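Local atomic coordinates of short-chain dehydrogenase/reductase SDR (Vibrio parahaemolyticus, PDB entry 3GUY), a protein that probably catalyses NAD(P)-dependent oxidation or reduction of a substrate not yet identified, as a member of the short-chain dehydrogenase/reductase family. Residues D22-R33 / C44-R54. The protein carries 2 engineered substitutions. Numbering follows the deposited sequence.
Sequences DAEGKATYLTGR and CLSNNVGYRAR. Engineered in segment 44-54: Arg54 (natural residue Cys).
Asp22, Asn47 and Tyr29 each bury more surface than any other residue of this contact, where the short, weakly bonded strand 51-53, outermost in the sheet of this chain, runs parallel to strand 28-32 (13° between directions) in the Rossmann fold; helix 35-42 makes the beta-alpha-beta crossover. At the end of helix 12-23 the Asp22 carboxylate grips two successive backbone N-H groups: OD1 takes Asn47 N on its syn lone pair at 2.8 Å, and OD2 takes Ser46 N at 3.1 Å. CG of Asp22 stands anti to the backbone N (chi1 -179°), directing the carboxylate at both. Asn47 returns the bond, its ND2 reaching Asp22 O at 2.9 Å with that oxygen in the amide plane. Gly25 N, part of the Schellman motif ending the helix, meets Asp22 O from the opposite face. One face of the Tyr29 ring meets Gly50 C and Tyr51 N, the latter 3.9 Å above the ring plane and offset toward the rim. Asn48, in an Asx turn through OD1, bonds through ND2 to Thr28 OG1 at 3.1 Å and to Gly50 O, which Leu30 N meets from the other face. Tyr29 OH sits 3.3 Å from Arg52 CB, and one water joins this hydroxyl to Arg52 NH1.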
# COMPACT_ATOMS: atom_id res chain seq x y z
N ASP D 22 6.18 17.19 -30.09
CA ASP D 22 6.19 17.97 -31.32
C ASP D 22 7.63 18.22 -31.82
O ASP D 22 7.94 17.90 -32.96
CB ASP D 22 5.50 19.30 -31.11
CG ASP D 22 5.45 20.14 -32.37
OD1 ASP D 22 4.66 19.79 -33.25
OD2 ASP D 22 6.20 21.14 -32.46
N ALA D 23 8.47 18.81 -30.97
CA ALA D 23 9.92 18.94 -31.23
C ALA D 23 10.63 17.66 -31.75
O ALA D 23 11.65 17.78 -32.41
CB ALA D 23 10.62 19.42 -29.99
N GLU D 24 10.11 16.47 -31.44
CA GLU D 24 10.65 15.22 -32.01
C GLU D 24 10.04 14.90 -33.35
O GLU D 24 10.13 13.77 -33.82
CB GLU D 24 10.34 14.00 -31.13
CG GLU D 24 11.10 13.90 -29.85
CD GLU D 24 10.67 12.66 -29.06
OE1 GLU D 24 9.47 12.30 -29.03
OE2 GLU D 24 11.56 12.04 -28.45
N GLY D 25 9.36 15.87 -33.94
CA GLY D 25 8.64 15.65 -35.18
C GLY D 25 7.32 14.88 -35.10
O GLY D 25 6.72 14.63 -36.14
N LYS D 26 6.82 14.53 -33.91
CA LYS D 26 5.64 13.65 -33.84
C LYS D 26 4.28 14.39 -33.86
O LYS D 26 4.13 15.47 -33.28
CB LYS D 26 5.72 12.76 -32.61
CG LYS D 26 7.07 12.05 -32.49
CD LYS D 26 6.93 10.66 -31.86
CE LYS D 26 8.26 10.18 -31.28
NZ LYS D 26 8.07 9.07 -30.34
N ALA D 27 3.30 13.81 -34.54
CA ALA D 27 1.95 14.38 -34.58
C ALA D 27 1.24 14.27 -33.22
O ALA D 27 1.14 13.18 -32.66
CB ALA D 27 1.11 13.71 -35.64
N THR D 28 0.73 15.41 -32.75
CA THR D 28 -0.09 15.52 -31.53
C THR D 28 -1.53 16.04 -31.81
O THR D 28 -1.76 16.85 -32.74
CB THR D 28 0.57 16.47 -30.55
OG1 THR D 28 0.64 17.79 -31.13
CG2 THR D 28 1.94 15.98 -30.19
N TYR D 29 -2.50 15.52 -31.04
CA TYR D 29 -3.87 16.05 -30.96
C TYR D 29 -4.16 16.46 -29.51
O TYR D 29 -4.08 15.63 -28.60
CB TYR D 29 -4.85 14.99 -31.40
CG TYR D 29 -6.24 15.55 -31.69
CD1 TYR D 29 -6.57 16.04 -32.97
CD2 TYR D 29 -7.19 15.62 -30.69
CE1 TYR D 29 -7.83 16.55 -33.24
CE2 TYR D 29 -8.46 16.13 -30.95
CZ TYR D 29 -8.78 16.60 -32.22
OH TYR D 29 -10.04 17.10 -32.44
N LEU D 30 -4.42 17.74 -29.29
CA LEU D 30 -4.52 18.29 -27.96
C LEU D 30 -5.97 18.59 -27.52
O LEU D 30 -6.79 19.13 -28.29
CB LEU D 30 -3.70 19.56 -27.85
CG LEU D 30 -2.22 19.50 -28.26
CD1 LEU D 30 -1.50 20.63 -27.59
CD2 LEU D 30 -1.52 18.19 -27.96
N THR D 31 -6.29 18.22 -26.27
CA THR D 31 -7.60 18.54 -25.74
C THR D 31 -7.44 19.23 -24.38
O THR D 31 -6.43 19.06 -23.67
CB THR D 31 -8.56 17.31 -25.71
OG1 THR D 31 -9.91 17.77 -25.54
CG2 THR D 31 -8.22 16.34 -24.56
N GLY D 32 -8.41 20.06 -24.07
CA GLY D 32 -8.46 20.84 -22.82
C GLY D 32 -9.83 21.47 -22.75
O GLY D 32 -10.67 21.22 -23.64
N ARG D 33 -10.07 22.31 -21.75
CA ARG D 33 -11.41 22.90 -21.61
C ARG D 33 -11.54 24.17 -22.44
O ARG D 33 -12.63 24.44 -22.94
CB ARG D 33 -11.83 23.06 -20.14
CG ARG D 33 -12.35 21.69 -19.52
CD ARG D 33 -13.34 21.84 -18.33
NE ARG D 33 -13.05 22.98 -17.45
CZ ARG D 33 -12.08 23.04 -16.54
NH1 ARG D 33 -11.24 22.02 -16.37
NH2 ARG D 33 -11.92 24.13 -15.79
N CYS D 44 2.50 27.18 -31.02
CA CYS D 44 3.93 26.89 -30.81
C CYS D 44 4.40 25.61 -31.51
O CYS D 44 5.60 25.37 -31.59
CB CYS D 44 4.27 26.70 -29.34
SG CYS D 44 3.66 27.95 -28.26
N LEU D 45 3.48 24.78 -31.96
CA LEU D 45 3.82 23.49 -32.50
C LEU D 45 3.88 23.59 -34.01
O LEU D 45 3.32 24.53 -34.59
CB LEU D 45 2.77 22.46 -32.08
CG LEU D 45 2.43 22.49 -30.59
CD1 LEU D 45 1.41 21.39 -30.26
CD2 LEU D 45 3.69 22.38 -29.71
N SER D 46 4.59 22.65 -34.64
CA SER D 46 4.72 22.61 -36.09
C SER D 46 4.23 21.29 -36.72
O SER D 46 4.06 21.23 -37.94
CB SER D 46 6.19 22.83 -36.48
OG SER D 46 6.75 21.58 -36.87
N ASN D 47 4.04 20.24 -35.92
CA ASN D 47 3.51 18.93 -36.41
C ASN D 47 2.14 18.56 -35.82
O ASN D 47 1.62 17.46 -36.04
CB ASN D 47 4.54 17.86 -36.12
CG ASN D 47 5.92 18.28 -36.59
OD1 ASN D 47 6.08 18.65 -37.76
ND2 ASN D 47 6.88 18.33 -35.67
N ASN D 48 1.54 19.51 -35.12
CA ASN D 48 0.23 19.30 -34.53
C ASN D 48 -0.87 19.11 -35.58
O ASN D 48 -0.92 19.83 -36.60
CB ASN D 48 -0.13 20.44 -33.57
CG ASN D 48 -1.55 20.35 -33.07
OD1 ASN D 48 -2.44 20.94 -33.67
ND2 ASN D 48 -1.78 19.50 -32.02
N VAL D 49 -1.76 18.15 -35.32
CA VAL D 49 -2.81 17.78 -36.27
C VAL D 49 -4.20 18.04 -35.69
O VAL D 49 -5.16 17.38 -36.05
CB VAL D 49 -2.70 16.30 -36.70
CG1 VAL D 49 -1.37 16.07 -37.47
CG2 VAL D 49 -2.80 15.39 -35.49
N GLY D 50 -4.31 19.02 -34.81
CA GLY D 50 -5.61 19.38 -34.28
C GLY D 50 -5.63 19.49 -32.77
O GLY D 50 -4.71 19.08 -32.07
N TYR D 51 -6.69 20.13 -32.32
CA TYR D 51 -7.02 20.31 -30.93
C TYR D 51 -8.53 20.47 -30.85
O TYR D 51 -9.18 20.93 -31.82
CB TYR D 51 -6.34 21.53 -30.35
CG TYR D 51 -6.66 22.87 -31.02
CD1 TYR D 51 -7.71 23.66 -30.57
CD2 TYR D 51 -5.87 23.37 -32.07
CE1 TYR D 51 -8.00 24.90 -31.16
CE2 TYR D 51 -6.15 24.62 -32.68
CZ TYR D 51 -7.21 25.38 -32.21
OH TYR D 51 -7.51 26.60 -32.76
N ARG D 52 -9.10 20.10 -29.71
CA ARG D 52 -10.54 20.27 -29.53
C ARG D 52 -10.84 20.46 -28.05
O ARG D 52 -10.41 19.67 -27.22
CB ARG D 52 -11.25 19.03 -30.03
CG ARG D 52 -12.72 19.21 -30.18
CD ARG D 52 -13.30 17.98 -30.76
NE ARG D 52 -14.75 18.09 -30.91
CZ ARG D 52 -15.54 17.07 -31.22
NH1 ARG D 52 -15.06 15.84 -31.38
NH2 ARG D 52 -16.84 17.27 -31.35
N ALA D 53 -11.56 21.54 -27.74
CA ALA D 53 -12.03 21.79 -26.38
C ALA D 53 -13.05 20.74 -26.03
O ALA D 53 -14.01 20.53 -26.78
CB ALA D 53 -12.67 23.18 -26.30
N ARG D 54 -12.86 20.07 -24.88
CA ARG D 54 -13.81 19.07 -24.40
C ARG D 54 -13.92 19.12 -22.88
O ARG D 54 -12.95 19.45 -22.20
CB ARG D 54 -13.37 17.66 -24.78
CG ARG D 54 -13.04 17.39 -26.25
CD ARG D 54 -14.16 16.78 -27.01
NE ARG D 54 -15.20 17.76 -27.28
CZ ARG D 54 -16.44 17.47 -27.70
NH1 ARG D 54 -17.28 18.45 -27.94
NH2 ARG D 54 -16.83 16.21 -27.87
O HOH W 1 -12.13 15.30 -31.85
O HOH W 2 -10.49 18.21 -22.73